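Local coordinates for protein alpha-glucosidase (PDB 6PNR) that probably hydrolyses alpha-linked sulfoquinovosides, such as those derived from plant sulfolipids, as a sulfoquinovosidase of glycoside hydrolase family 31, at residues R546-T560 against F654-G666. Sequence-based numbering, arbitrary orientation.
Sequences RLVDVYTMLAPYTKT and FADIFEEIREKYG
Helix 655-665 runs antiparallel to the 546-560 part of a longer helix, the axes 9.5 Å apart at closest and 173° between their directions, which pairs R546 with Y665, V550 with I661 and L554 with I657. At one end the Y665 ring fits as a knob among R546, D549, V550 and M553. R546 lays its aliphatic chain over one face of this ring, CG standing 3.7 Å from the centroid in a CH-pi contact. With CG anti to the backbone N (chi1 163°) and the chain extended as far as NE, the guanidinium passes the ring and NH2 gives a nearly straight bond, 3.0 Å, to the carbonyl oxygen Y665 O. NH1 bonds to G642 O, while Y643 and W625 make cation-pi contacts with the same group. Replacing R546 by alanine is likely to deprive Y665 O and G642 O of this donor and to uncover a face of the tyrosine ring. D549 OD2 is gripped twice, by Y665 OH in a very short bond of 2.5 Å and by K664 NZ, 2.7 Å away on its syn lone pair; OD1 pairs with K266. M553 bends at its sulfur to bring CE within 3.7 Å of I661 CG1, and L554 CD2 touches both I661 CD1 and the edge of F658. An aromatic cluster closes the other end: Y557 turns its edge to the face of F654, the N-cap residue, and takes the edge of F658 on its own face, with planes 82° apart. Y557 OH bonds to F595 O, and M599 of strand 599-601 touches both Y557 and F658. The contact thus joins helix 538-568, from the TIM-barrel region, to the C-terminal helix that follows strand 646-649 of the C-terminal antiparallel sheet.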
loop_
_atom_site.group_PDB
_atom_site.type_symbol
_atom_site.label_atom_id
_atom_site.label_comp_id
_atom_site.label_asym_id
_atom_site.label_seq_id
_atom_site.Cartn_x
_atom_site.Cartn_y
_atom_site.Cartn_z
ATOM N N ARG A 546 8.651 -44.739 4.344
ATOM C CA ARG A 546 7.417 -45.164 3.693
ATOM C C ARG A 546 7.032 -44.225 2.550
ATOM O O ARG A 546 6.719 -44.679 1.440
ATOM C CB ARG A 546 6.298 -45.259 4.723
ATOM C CG ARG A 546 4.890 -45.287 4.130
ATOM C CD ARG A 546 3.866 -45.487 5.234
ATOM N NE ARG A 546 2.496 -45.471 4.753
ATOM C CZ ARG A 546 1.816 -44.373 4.453
ATOM N NH1 ARG A 546 2.381 -43.168 4.568
ATOM N NH2 ARG A 546 0.562 -44.484 4.034
ATOM N N LEU A 547 7.056 -42.908 2.799
ATOM C CA LEU A 547 6.646 -41.957 1.768
ATOM C C LEU A 547 7.544 -42.055 0.541
ATOM O O LEU A 547 7.064 -42.022 -0.598
ATOM C CB LEU A 547 6.652 -40.527 2.325
ATOM C CG LEU A 547 5.786 -40.267 3.576
ATOM C CD1 LEU A 547 5.942 -38.840 4.090
ATOM C CD2 LEU A 547 4.312 -40.591 3.347
ATOM N N VAL A 548 8.850 -42.174 0.753
ATOM C CA VAL A 548 9.768 -42.260 -0.373
ATOM C C VAL A 548 9.584 -43.587 -1.102
ATOM O O VAL A 548 9.647 -43.645 -2.335
ATOM C CB VAL A 548 11.210 -42.056 0.124
ATOM C CG1 VAL A 548 12.213 -42.424 -0.948
ATOM C CG2 VAL A 548 11.404 -40.591 0.587
ATOM N N ASP A 549 9.337 -44.669 -0.357
ATOM C CA ASP A 549 9.051 -45.949 -1.002
ATOM C C ASP A 549 7.817 -45.842 -1.890
ATOM O O ASP A 549 7.837 -46.305 -3.033
ATOM C CB ASP A 549 8.881 -47.049 0.049
ATOM C CG ASP A 549 8.856 -48.457 -0.560
ATOM O OD1 ASP A 549 9.352 -48.641 -1.689
ATOM O OD2 ASP A 549 8.337 -49.381 0.103
ATOM N N VAL A 550 6.758 -45.185 -1.406
ATOM C CA VAL A 550 5.582 -44.951 -2.243
ATOM C C VAL A 550 5.974 -44.227 -3.526
ATOM O O VAL A 550 5.526 -44.589 -4.622
ATOM C CB VAL A 550 4.503 -44.179 -1.462
ATOM C CG1 VAL A 550 3.404 -43.708 -2.399
ATOM C CG2 VAL A 550 3.916 -45.055 -0.368
ATOM N N TYR A 551 6.813 -43.192 -3.413
ATOM C CA TYR A 551 7.278 -42.482 -4.602
ATOM C C TYR A 551 7.947 -43.435 -5.587
ATOM O O TYR A 551 7.656 -43.392 -6.788
ATOM C CB TYR A 551 8.228 -41.350 -4.193
ATOM C CG TYR A 551 9.002 -40.705 -5.325
ATOM C CD1 TYR A 551 8.417 -39.744 -6.146
ATOM C CD2 TYR A 551 10.334 -41.032 -5.545
ATOM C CE1 TYR A 551 9.142 -39.137 -7.164
ATOM C CE2 TYR A 551 11.058 -40.439 -6.553
ATOM C CZ TYR A 551 10.461 -39.498 -7.362
ATOM O OH TYR A 551 11.206 -38.918 -8.359
ATOM N N THR A 552 8.817 -44.326 -5.104
ATOM C CA THR A 552 9.447 -45.267 -6.031
ATOM C C THR A 552 8.434 -46.250 -6.615
ATOM O O THR A 552 8.550 -46.632 -7.781
ATOM C CB THR A 552 10.593 -46.023 -5.357
ATOM O OG1 THR A 552 10.084 -46.843 -4.293
ATOM C CG2 THR A 552 11.633 -45.041 -4.820
ATOM N N MET A 553 7.436 -46.669 -5.833
ATOM C CA MET A 553 6.419 -47.572 -6.366
ATOM C C MET A 553 5.583 -46.899 -7.451
ATOM O O MET A 553 5.152 -47.562 -8.408
ATOM C CB MET A 553 5.532 -48.083 -5.225
ATOM C CG MET A 553 6.287 -48.947 -4.231
ATOM S SD MET A 553 5.291 -49.360 -2.788
ATOM C CE MET A 553 4.098 -50.491 -3.525
ATOM N N LEU A 554 5.364 -45.585 -7.335
ATOM C CA LEU A 554 4.614 -44.844 -8.341
ATOM C C LEU A 554 5.414 -44.619 -9.618
ATOM O O LEU A 554 4.813 -44.328 -10.660
ATOM C CB LEU A 554 4.172 -43.478 -7.785
ATOM C CG LEU A 554 3.078 -43.418 -6.711
ATOM C CD1 LEU A 554 3.067 -42.068 -6.011
ATOM C CD2 LEU A 554 1.711 -43.690 -7.331
ATOM N N ALA A 555 6.739 -44.733 -9.551
ATOM C CA ALA A 555 7.607 -44.336 -10.661
ATOM C C ALA A 555 7.203 -44.865 -12.033
ATOM O O ALA A 555 7.324 -44.103 -13.011
ATOM C CB ALA A 555 9.052 -44.765 -10.362
ATOM N N PRO A 556 6.781 -46.122 -12.201
ATOM C CA PRO A 556 6.371 -46.554 -13.545
ATOM C C PRO A 556 5.253 -45.701 -14.107
ATOM O O PRO A 556 5.231 -45.449 -15.314
ATOM C CB PRO A 556 5.930 -48.009 -13.333
ATOM C CG PRO A 556 6.683 -48.463 -12.137
ATOM C CD PRO A 556 6.806 -47.253 -11.247
ATOM N N TYR A 557 4.334 -45.231 -13.257
ATOM C CA TYR A 557 3.295 -44.303 -13.688
ATOM C C TYR A 557 3.865 -42.904 -13.916
ATOM O O TYR A 557 3.619 -42.282 -14.959
ATOM C CB TYR A 557 2.170 -44.278 -12.641
ATOM C CG TYR A 557 1.084 -43.255 -12.905
ATOM C CD1 TYR A 557 0.289 -43.330 -14.048
ATOM C CD2 TYR A 557 0.836 -42.219 -11.997
ATOM C CE1 TYR A 557 -0.724 -42.386 -14.288
ATOM C CE2 TYR A 557 -0.172 -41.274 -12.230
ATOM C CZ TYR A 557 -0.939 -41.359 -13.373
ATOM O OH TYR A 557 -1.927 -40.423 -13.598
ATOM N N THR A 558 4.645 -42.406 -12.951
ATOM C CA THR A 558 5.192 -41.052 -13.031
ATOM C C THR A 558 6.072 -40.876 -14.258
ATOM O O THR A 558 6.043 -39.824 -14.905
ATOM C CB THR A 558 5.989 -40.739 -11.769
ATOM O OG1 THR A 558 5.176 -41.019 -10.621
ATOM C CG2 THR A 558 6.428 -39.279 -11.762
ATOM N N LYS A 559 6.849 -41.908 -14.601
ATOM C CA LYS A 559 7.674 -41.856 -15.806
ATOM C C LYS A 559 6.827 -41.649 -17.056
ATOM O O LYS A 559 7.227 -40.909 -17.961
ATOM C CB LYS A 559 8.489 -43.141 -15.945
ATOM C CG LYS A 559 9.812 -43.179 -15.213
ATOM C CD LYS A 559 10.332 -44.629 -15.189
ATOM C CE LYS A 559 11.656 -44.741 -14.467
ATOM N NZ LYS A 559 12.017 -46.168 -14.218
ATOM N N THR A 560 5.660 -42.313 -17.146
ATOM C CA THR A 560 4.827 -42.102 -18.327
ATOM C C THR A 560 4.288 -40.673 -18.372
ATOM O O THR A 560 4.061 -40.135 -19.462
ATOM C CB THR A 560 3.668 -43.114 -18.391
ATOM O OG1 THR A 560 2.716 -42.847 -17.358
ATOM C CG2 THR A 560 4.176 -44.552 -18.247
ATOM N N PHE A 654 -2.923 -48.417 -14.623
ATOM C CA PHE A 654 -1.943 -48.562 -13.561
ATOM C C PHE A 654 -2.591 -48.966 -12.249
ATOM O O PHE A 654 -1.976 -48.823 -11.184
ATOM C CB PHE A 654 -1.149 -47.261 -13.413
ATOM C CG PHE A 654 -0.351 -46.906 -14.642
ATOM C CD1 PHE A 654 0.932 -47.396 -14.811
ATOM C CD2 PHE A 654 -0.897 -46.108 -15.630
ATOM C CE1 PHE A 654 1.667 -47.081 -15.936
ATOM C CE2 PHE A 654 -0.169 -45.783 -16.769
ATOM C CZ PHE A 654 1.116 -46.274 -16.919
ATOM N N ALA A 655 -3.825 -49.479 -12.305
ATOM C CA ALA A 655 -4.540 -49.811 -11.078
ATOM C C ALA A 655 -3.830 -50.907 -10.297
ATOM O O ALA A 655 -3.984 -50.992 -9.079
ATOM C CB ALA A 655 -5.978 -50.220 -11.393
ATOM N N ASP A 656 -3.032 -51.734 -10.972
ATOM C CA ASP A 656 -2.294 -52.783 -10.272
ATOM C C ASP A 656 -1.211 -52.191 -9.371
ATOM O O ASP A 656 -0.979 -52.688 -8.260
ATOM C CB ASP A 656 -1.691 -53.757 -11.283
ATOM C CG ASP A 656 -0.778 -53.068 -12.294
ATOM O OD1 ASP A 656 -1.107 -51.935 -12.720
ATOM O OD2 ASP A 656 0.270 -53.652 -12.656
ATOM N N ILE A 657 -0.526 -51.145 -9.839
ATOM C CA ILE A 657 0.459 -50.458 -9.006
ATOM C C ILE A 657 -0.221 -49.837 -7.795
ATOM O O ILE A 657 0.248 -49.962 -6.658
ATOM C CB ILE A 657 1.198 -49.382 -9.822
ATOM C CG1 ILE A 657 2.080 -50.009 -10.897
ATOM C CG2 ILE A 657 1.993 -48.479 -8.895
ATOM C CD1 ILE A 657 3.074 -50.991 -10.360
ATOM N N PHE A 658 -1.320 -49.120 -8.030
ATOM C CA PHE A 658 -2.010 -48.460 -6.933
ATOM C C PHE A 658 -2.523 -49.466 -5.908
ATOM O O PHE A 658 -2.544 -49.171 -4.705
ATOM C CB PHE A 658 -3.143 -47.609 -7.491
ATOM C CG PHE A 658 -2.689 -46.597 -8.515
ATOM C CD1 PHE A 658 -1.480 -45.922 -8.361
ATOM C CD2 PHE A 658 -3.464 -46.329 -9.634
ATOM C CE1 PHE A 658 -1.067 -44.996 -9.296
ATOM C CE2 PHE A 658 -3.059 -45.402 -10.570
ATOM C CZ PHE A 658 -1.856 -44.736 -10.402
ATOM N N GLU A 659 -2.925 -50.660 -6.354
ATOM C CA GLU A 659 -3.364 -51.683 -5.408
ATOM C C GLU A 659 -2.201 -52.218 -4.585
ATOM O O GLU A 659 -2.371 -52.532 -3.402
ATOM C CB GLU A 659 -4.055 -52.829 -6.146
ATOM C CG GLU A 659 -5.448 -52.482 -6.641
ATOM C CD GLU A 659 -6.062 -53.591 -7.494
ATOM O OE1 GLU A 659 -5.529 -54.729 -7.494
ATOM O OE2 GLU A 659 -7.078 -53.313 -8.167
ATOM N N GLU A 660 -1.021 -52.361 -5.196
ATOM C CA GLU A 660 0.147 -52.782 -4.434
ATOM C C GLU A 660 0.488 -51.758 -3.357
ATOM O O GLU A 660 0.883 -52.125 -2.244
ATOM C CB GLU A 660 1.348 -52.990 -5.352
ATOM C CG GLU A 660 1.198 -54.114 -6.343
ATOM C CD GLU A 660 2.415 -54.255 -7.241
ATOM O OE1 GLU A 660 3.390 -53.497 -7.044
ATOM O OE2 GLU A 660 2.397 -55.124 -8.142
ATOM N N ILE A 661 0.329 -50.468 -3.669
ATOM C CA ILE A 661 0.581 -49.422 -2.675
ATOM C C ILE A 661 -0.404 -49.538 -1.516
ATOM O O ILE A 661 -0.017 -49.474 -0.344
ATOM C CB ILE A 661 0.522 -48.030 -3.332
ATOM C CG1 ILE A 661 1.658 -47.878 -4.359
ATOM C CG2 ILE A 661 0.542 -46.920 -2.265
ATOM C CD1 ILE A 661 1.508 -46.659 -5.245
ATOM N N ARG A 662 -1.694 -49.709 -1.824
ATOM C CA ARG A 662 -2.675 -49.881 -0.755
ATOM C C ARG A 662 -2.362 -51.110 0.080
ATOM O O ARG A 662 -2.422 -51.064 1.315
ATOM C CB ARG A 662 -4.097 -49.986 -1.302
ATOM C CG ARG A 662 -5.108 -50.247 -0.166
ATOM C CD ARG A 662 -6.564 -50.128 -0.582
ATOM N NE ARG A 662 -6.910 -50.999 -1.704
ATOM C CZ ARG A 662 -6.998 -50.582 -2.966
ATOM N NH1 ARG A 662 -6.757 -49.306 -3.257
ATOM N NH2 ARG A 662 -7.323 -51.432 -3.937
ATOM N N GLU A 663 -2.013 -52.214 -0.573
ATOM C CA GLU A 663 -1.697 -53.426 0.174
ATOM C C GLU A 663 -0.526 -53.199 1.115
ATOM O O GLU A 663 -0.566 -53.614 2.278
ATOM C CB GLU A 663 -1.390 -54.570 -0.787
ATOM C CG GLU A 663 -1.279 -55.922 -0.106
ATOM C CD GLU A 663 -2.263 -56.921 -0.672
ATOM O OE1 GLU A 663 -2.307 -57.071 -1.915
ATOM O OE2 GLU A 663 -3.006 -57.538 0.121
ATOM N N LYS A 664 0.522 -52.530 0.633
ATOM C CA LYS A 664 1.733 -52.382 1.432
ATOM C C LYS A 664 1.599 -51.293 2.493
ATOM O O LYS A 664 2.095 -51.451 3.614
ATOM C CB LYS A 664 2.927 -52.083 0.525
ATOM C CG LYS A 664 4.261 -52.280 1.229
ATOM C CD LYS A 664 5.444 -52.113 0.295
ATOM C CE LYS A 664 6.745 -52.410 1.032
ATOM N NZ LYS A 664 7.937 -52.022 0.225
ATOM N N TYR A 665 0.925 -50.190 2.172
ATOM C CA TYR A 665 0.998 -48.992 2.998
ATOM C C TYR A 665 -0.365 -48.383 3.296
ATOM O O TYR A 665 -0.429 -47.296 3.886
ATOM C CB TYR A 665 1.895 -47.958 2.315
ATOM C CG TYR A 665 3.378 -48.285 2.337
ATOM C CD1 TYR A 665 4.030 -48.592 3.533
ATOM C CD2 TYR A 665 4.132 -48.256 1.167
ATOM C CE1 TYR A 665 5.392 -48.862 3.556
ATOM C CE2 TYR A 665 5.494 -48.534 1.183
ATOM C CZ TYR A 665 6.114 -48.833 2.382
ATOM O OH TYR A 665 7.455 -49.103 2.400
ATOM N N GLY A 666 -1.454 -49.051 2.922
ATOM C CA GLY A 666 -2.781 -48.504 3.103
ATOM C C GLY A 666 -3.325 -48.717 4.504
ATOM O O GLY A 666 -2.633 -49.148 5.426
HETATM O O HOH W 1 8.873 -51.112 -2.707
#